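Local coordinates for putative calcium-regulated periplasmic protein (Bacteroides thetaiotaomicron, PDB 3DB7) that is of uncharacterised function but binds calcium ions and is thought to act as a calcium-regulated protein of the periplasm, at residues P14-A17 with Q18-I21; V65-H69 with T70-V74. All coordinates share one frame; numbering follows the deposited sequence.

Contact 1: P14-A17 with Q18-I21; sequences PQLA and QQFI
The first turns of helix 15-24 start at P14, its N-cap residue, and are closed by four successive i to i+4 backbone hydrogen bonds. Q18 N donates to P14 O, Q19 N to Q15 O, F20 N to L16 O and I21 N to A17 O, all at 2.9 to 3.1 Å. The bond from F20 is the most bent of the four, with an N-H...O angle of 145°. On the outer side a water donates to Q18 OE1 at 2.7 Å. The other end of the Q18 amide is engaged too, since NE2 bonds to M13 O just ahead of the helix, so both ends of this amide have a partner. Q15 is modelled in two positions; in the conformer given, its CG lies opposite the backbone N (chi1 -178°) and the chain then bends at chi2, bringing its amide beside Q18. There Q15 NE2 donates to the same water at 3.2 Å, a half of the bridge that is less certain than the bond to Q18. On the inner side the CG1 and CD1 of I21 pass close to A17 O, the nearer being CG1 at 3.3 Å. A17 and I21 both rest on F56 of strand 53-56, so the glutamines lie on the outer face and these two on the buried one, as in an amphipathic helix packed on an antiparallel sheet.

Contact 2: V65-H69 with T70-V74; sequences VDCKH and TSVPV
The side chains of V65 and V72 cross at an oblique angle where the chain leaves strand 62-66 and doubles back, the two segments running 147° apart. V65 CG1 lies 4.2 Å from both V72 CG1 and V72 CG2, while V72 CG2 also reaches C67 CB at 4.1 Å. V72 CG2 therefore sits against two residues of the outgoing limb at once. C67 points its CB at the returning chain, and its SG, placed beside the backbone N and opposite the carbonyl carbon (chi1 -71°), lies 4.0 Å from P73 CD. F25 covers V65 and C67, and I97 touches both valines, so the apolar side of the bend is closed by other parts of the chain.

The reversal itself is a type I beta turn from C67 to T70, closed by T70 N donating to C67 O at 3.0 Å. This donor stands well above the carbonyl plane, 51° out of it. A water donates to both K68 O and T70 O, linking an inner residue of the turn to its last one, while N52 meets H69 N through OD1 and T70 OG1 through ND2.

D66 turns its CB away from the returning limb and works within its own: OD1 accepts from K68 N at 3.1 Å, forming an Asx turn, and OD2 makes a salt bridge with K68 NZ at 2.8 Å. The lysine nitrogen comes from above the carboxylate plane. With both oxygens engaged by donors, one of them cationic, the D66 carboxylate should be held in its rotation and probably stays ionised although the residue is buried.

Contacts 1 and 2 lie in series along the chain, their centres about 17 Å apart, yet they touch in space: F20 CZ of helix 15-24 packs on V65 CG2 at 4.1 Å. V65 thus presents one methyl to the helix and the other to V72 in the returning chain of contact 2. Both contacts stand back from the calcium sites. The side chain of F20 is about 13 Å from a bound calcium ion and that of V65 about 10 Å, while the calcium ligands E55 and E64 come nearer, E64 being about 6 Å from V65 and about 9 Å from F20, side chain to side chain.

Contact 1: P14-A17 with Q18-I21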
ATOM      1  N   PRO A  14      14.830   0.489  19.222  1.00 10.56           N
ATOM      2  CA  PRO A  14      16.212   0.395  18.726  1.00 10.00           C
ATOM      3  C   PRO A  14      16.851   1.770  18.586  1.00  8.88           C
ATOM      4  O   PRO A  14      16.180   2.739  18.241  1.00 10.05           O
ATOM      5  CB  PRO A  14      16.051  -0.227  17.343  1.00 12.36           C
ATOM      6  CG  PRO A  14      14.757  -1.007  17.467  1.00 14.23           C
ATOM      7  CD  PRO A  14      13.860  -0.172  18.331  1.00 11.87           C
ATOM      8  N   GLN A  15      18.158   1.833  18.767  0.50  9.35           N
ATOM      9  CA  GLN A  15      18.842   3.122  18.705  0.50 10.90           C
ATOM     10  C   GLN A  15      18.741   3.760  17.322  0.50 11.00           C
ATOM     11  O   GLN A  15      18.709   4.983  17.197  0.50 10.45           O
ATOM     12  CB  GLN A  15      20.297   2.986  19.130  0.50 12.22           C
ATOM     13  CG  GLN A  15      21.061   4.294  19.129  0.50 18.74           C
ATOM     14  CD  GLN A  15      20.446   5.369  20.011  0.50 21.75           C
ATOM     15  OE1 GLN A  15      20.558   6.556  19.713  0.50 20.07           O
ATOM     16  NE2 GLN A  15      19.818   4.963  21.107  0.50 28.37           N
ATOM     17  N   LEU A  16      18.700   2.942  16.272  1.00  9.06           N
ATOM     18  CA  LEU A  16      18.568   3.482  14.912  1.00 11.44           C
ATOM     19  C   LEU A  16      17.277   4.237  14.776  1.00  9.17           C
ATOM     20  O   LEU A  16      17.208   5.259  14.088  1.00 11.07           O
ATOM     21  CB  LEU A  16      18.658   2.413  13.841  1.00 12.02           C
ATOM     22  CG  LEU A  16      20.060   1.948  13.495  1.00 18.08           C
ATOM     23  CD1 LEU A  16      19.957   0.671  12.625  1.00 16.90           C
ATOM     24  CD2 LEU A  16      20.765   3.113  12.750  1.00 21.06           C
ATOM     25  N   ALA A  17      16.242   3.740  15.432  1.00  9.16           N
ATOM     26  CA  ALA A  17      14.918   4.358  15.405  1.00  9.78           C
ATOM     27  C   ALA A  17      14.851   5.636  16.225  1.00  9.54           C
ATOM     28  O   ALA A  17      14.335   6.654  15.787  1.00  9.97           O
ATOM     29  CB  ALA A  17      13.817   3.374  15.885  1.00  8.17           C
ATOM     30  N   GLN A  18      15.455   5.614  17.398  1.00  7.76           N
ATOM     31  CA  GLN A  18      15.604   6.798  18.236  1.00  9.46           C
ATOM     32  C   GLN A  18      16.354   7.896  17.480  1.00  8.28           C
ATOM     33  O   GLN A  18      15.991   9.089  17.495  1.00  9.51           O
ATOM     34  CB  GLN A  18      16.340   6.448  19.515  1.00  8.58           C
ATOM     35  CG  GLN A  18      15.539   5.534  20.431  1.00  8.58           C
ATOM     36  CD  GLN A  18      16.178   5.357  21.768  1.00  8.60           C
ATOM     37  OE1 GLN A  18      16.423   6.343  22.463  1.00 10.67           O
ATOM     38  NE2 GLN A  18      16.542   4.114  22.126  1.00  9.61           N
ATOM     39  N   GLN A  19      17.386   7.512  16.759  1.00  9.61           N
ATOM     40  CA  GLN A  19      18.157   8.499  15.989  1.00 10.83           C
ATOM     41  C   GLN A  19      17.332   9.077  14.840  1.00  9.84           C
ATOM     42  O   GLN A  19      17.375  10.265  14.579  1.00 10.43           O
ATOM     43  CB  GLN A  19      19.443   7.874  15.448  1.00 11.42           C
ATOM     44  CG  GLN A  19      20.525   7.576  16.536  1.00 16.62           C
ATOM     45  CD  GLN A  19      21.504   6.473  16.153  1.00 22.83           C
ATOM     46  OE1 GLN A  19      22.155   5.880  17.028  1.00 28.98           O
ATOM     47  NE2 GLN A  19      21.589   6.170  14.868  1.00 23.41           N
ATOM     48  N   PHE A  20      16.538   8.238  14.208  1.00  9.36           N
ATOM     49  CA  PHE A  20      15.724   8.682  13.092  1.00  8.74           C
ATOM     50  C   PHE A  20      14.715   9.733  13.537  1.00 10.17           C
ATOM     51  O   PHE A  20      14.480  10.731  12.872  1.00  9.84           O
ATOM     52  CB  PHE A  20      15.036   7.477  12.462  1.00  9.48           C
ATOM     53  CG  PHE A  20      14.264   7.785  11.195  1.00  9.72           C
ATOM     54  CD1 PHE A  20      14.889   7.720   9.990  1.00 12.79           C
ATOM     55  CD2 PHE A  20      12.920   8.048  11.229  1.00 13.22           C
ATOM     56  CE1 PHE A  20      14.172   7.953   8.816  1.00 13.29           C
ATOM     57  CE2 PHE A  20      12.209   8.261  10.015  1.00 11.30           C
ATOM     58  CZ  PHE A  20      12.876   8.208   8.843  1.00 13.03           C
ATOM     59  N   ILE A  21      14.080   9.488  14.676  1.00  9.50           N
ATOM     60  CA  ILE A  21      13.082  10.411  15.253  1.00 11.16           C
ATOM     61  C   ILE A  21      13.716  11.768  15.551  1.00 10.51           C
ATOM     62  O   ILE A  21      13.193  12.802  15.231  1.00 11.54           O
ATOM     63  CB  ILE A  21      12.448   9.756  16.551  1.00 12.32           C
ATOM     64  CG1 ILE A  21      11.606   8.520  16.158  1.00 15.15           C
ATOM     65  CG2 ILE A  21      11.607  10.780  17.362  1.00 14.59           C
ATOM     66  CD1 ILE A  21      11.314   7.688  17.335  1.00 16.30           C
TER
HETATM   67  O   HOH W   1      18.863   6.789  23.501  1.00 21.61           O

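Contact 2: V65-H69 with T70-V74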
ATOM      1  N   VAL A  65       6.672   5.802   6.832  1.00  8.19           N
ATOM      2  CA  VAL A  65       6.583   7.148   7.365  1.00  9.03           C
ATOM      3  C   VAL A  65       5.281   7.735   6.853  1.00 10.73           C
ATOM      4  O   VAL A  65       5.154   8.017   5.652  1.00  9.89           O
ATOM      5  CB  VAL A  65       7.781   8.016   6.921  1.00  9.53           C
ATOM      6  CG1 VAL A  65       7.601   9.447   7.442  1.00 10.00           C
ATOM      7  CG2 VAL A  65       9.091   7.397   7.398  1.00 10.53           C
ATOM      8  N   ASP A  66       4.287   7.862   7.738  1.00  9.67           N
ATOM      9  CA  ASP A  66       2.953   8.350   7.364  1.00 10.56           C
ATOM     10  C   ASP A  66       2.759   9.723   7.953  1.00 11.63           C
ATOM     11  O   ASP A  66       2.487   9.888   9.167  1.00 11.82           O
ATOM     12  CB  ASP A  66       1.860   7.399   7.867  1.00 11.75           C
ATOM     13  CG  ASP A  66       0.485   7.820   7.440  1.00 17.37           C
ATOM     14  OD1 ASP A  66       0.375   8.960   6.938  1.00 16.02           O
ATOM     15  OD2 ASP A  66      -0.474   7.014   7.598  1.00 24.17           O
ATOM     16  N   CYS A  67       2.963  10.714   7.108  1.00  9.68           N
ATOM     17  CA  CYS A  67       2.823  12.093   7.502  1.00  9.15           C
ATOM     18  C   CYS A  67       1.636  12.722   6.815  1.00  8.73           C
ATOM     19  O   CYS A  67       1.676  13.865   6.397  1.00  9.32           O
ATOM     20  CB  CYS A  67       4.111  12.853   7.193  1.00  9.65           C
ATOM     21  SG  CYS A  67       5.495  12.421   8.264  1.00 11.76           S
ATOM     22  N   LYS A  68       0.523  12.016   6.841  1.00 10.38           N
ATOM     23  CA  LYS A  68      -0.668  12.528   6.147  1.00 13.16           C
ATOM     24  C   LYS A  68      -1.193  13.820   6.749  1.00 12.11           C
ATOM     25  O   LYS A  68      -1.975  14.523   6.084  1.00 11.25           O
ATOM     26  CB  LYS A  68      -1.770  11.494   6.066  1.00 12.96           C
ATOM     27  CG  LYS A  68      -2.328  11.172   7.388  1.00 15.29           C
ATOM     28  CD  LYS A  68      -3.364  10.021   7.194  1.00 23.87           C
ATOM     29  CE  LYS A  68      -3.665   9.329   8.486  1.00 35.33           C
ATOM     30  NZ  LYS A  68      -2.608   8.341   8.837  1.00 30.97           N
ATOM     31  N   HIS A  69      -0.755  14.182   7.958  1.00 10.28           N
ATOM     32  CA  HIS A  69      -1.232  15.419   8.596  1.00 11.42           C
ATOM     33  C   HIS A  69      -0.353  16.622   8.294  1.00 13.21           C
ATOM     34  O   HIS A  69      -0.733  17.790   8.531  1.00 13.99           O
ATOM     35  CB  HIS A  69      -1.446  15.223  10.116  1.00 13.39           C
ATOM     36  CG  HIS A  69      -2.485  14.189  10.444  1.00 14.59           C
ATOM     37  ND1 HIS A  69      -2.186  12.864  10.686  1.00 20.93           N
ATOM     38  CD2 HIS A  69      -3.828  14.300  10.548  1.00 17.20           C
ATOM     39  CE1 HIS A  69      -3.307  12.200  10.926  1.00 15.10           C
ATOM     40  NE2 HIS A  69      -4.310  13.050  10.859  1.00 21.51           N
ATOM     41  N   THR A  70       0.820  16.348   7.755  1.00 10.66           N
ATOM     42  CA  THR A  70       1.725  17.384   7.268  1.00 12.13           C
ATOM     43  C   THR A  70       2.287  16.927   5.916  1.00 11.32           C
ATOM     44  O   THR A  70       1.553  16.912   4.915  1.00 11.82           O
ATOM     45  CB  THR A  70       2.789  17.723   8.291  1.00 11.76           C
ATOM     46  OG1 THR A  70       3.548  16.568   8.623  1.00 13.32           O
ATOM     47  CG2 THR A  70       2.122  18.300   9.567  1.00 14.89           C
ATOM     48  N   SER A  71       3.559  16.574   5.882  1.00  9.90           N
ATOM     49  CA  SER A  71       4.115  15.836   4.743  1.00 10.21           C
ATOM     50  C   SER A  71       5.407  15.196   5.166  1.00  8.99           C
ATOM     51  O   SER A  71       5.960  15.522   6.202  1.00 10.65           O
ATOM     52  CB  SER A  71       4.315  16.745   3.543  1.00 11.34           C
ATOM     53  OG  SER A  71       5.176  17.827   3.876  1.00 13.56           O
ATOM     54  N   VAL A  72       5.882  14.264   4.359  1.00  9.06           N
ATOM     55  CA  VAL A  72       7.079  13.524   4.707  1.00  8.24           C
ATOM     56  C   VAL A  72       8.328  14.420   4.584  1.00 11.94           C
ATOM     57  O   VAL A  72       8.550  15.024   3.528  1.00 11.95           O
ATOM     58  CB  VAL A  72       7.257  12.312   3.791  1.00 10.00           C
ATOM     59  CG1 VAL A  72       8.588  11.654   4.009  1.00 10.80           C
ATOM     60  CG2 VAL A  72       6.092  11.317   4.007  1.00 10.64           C
ATOM     61  N   PRO A  73       9.175  14.460   5.619  1.00 11.32           N
ATOM     62  CA  PRO A  73      10.422  15.215   5.480  1.00 11.80           C
ATOM     63  C   PRO A  73      11.208  14.786   4.250  1.00 12.46           C
ATOM     64  O   PRO A  73      11.438  13.623   4.041  1.00 11.91           O
ATOM     65  CB  PRO A  73      11.155  14.921   6.777  1.00 14.33           C
ATOM     66  CG  PRO A  73       9.997  14.638   7.798  1.00 13.41           C
ATOM     67  CD  PRO A  73       8.950  13.915   6.975  1.00 13.15           C
ATOM     68  N   VAL A  74      11.622  15.752   3.435  1.00 11.91           N
ATOM     69  CA  VAL A  74      12.194  15.446   2.122  1.00 10.06           C
ATOM     70  C   VAL A  74      13.471  14.648   2.249  1.00  9.63           C
ATOM     71  O   VAL A  74      13.776  13.816   1.394  1.00 10.56           O
ATOM     72  CB  VAL A  74      12.455  16.747   1.274  1.00 11.78           C
ATOM     73  CG1 VAL A  74      13.181  16.430  -0.064  1.00 10.26           C
ATOM     74  CG2 VAL A  74      11.131  17.436   0.981  1.00 14.29           C
TER
HETATM   75  O   HOH W   2      -1.276  17.026   4.845  1.00 19.94           O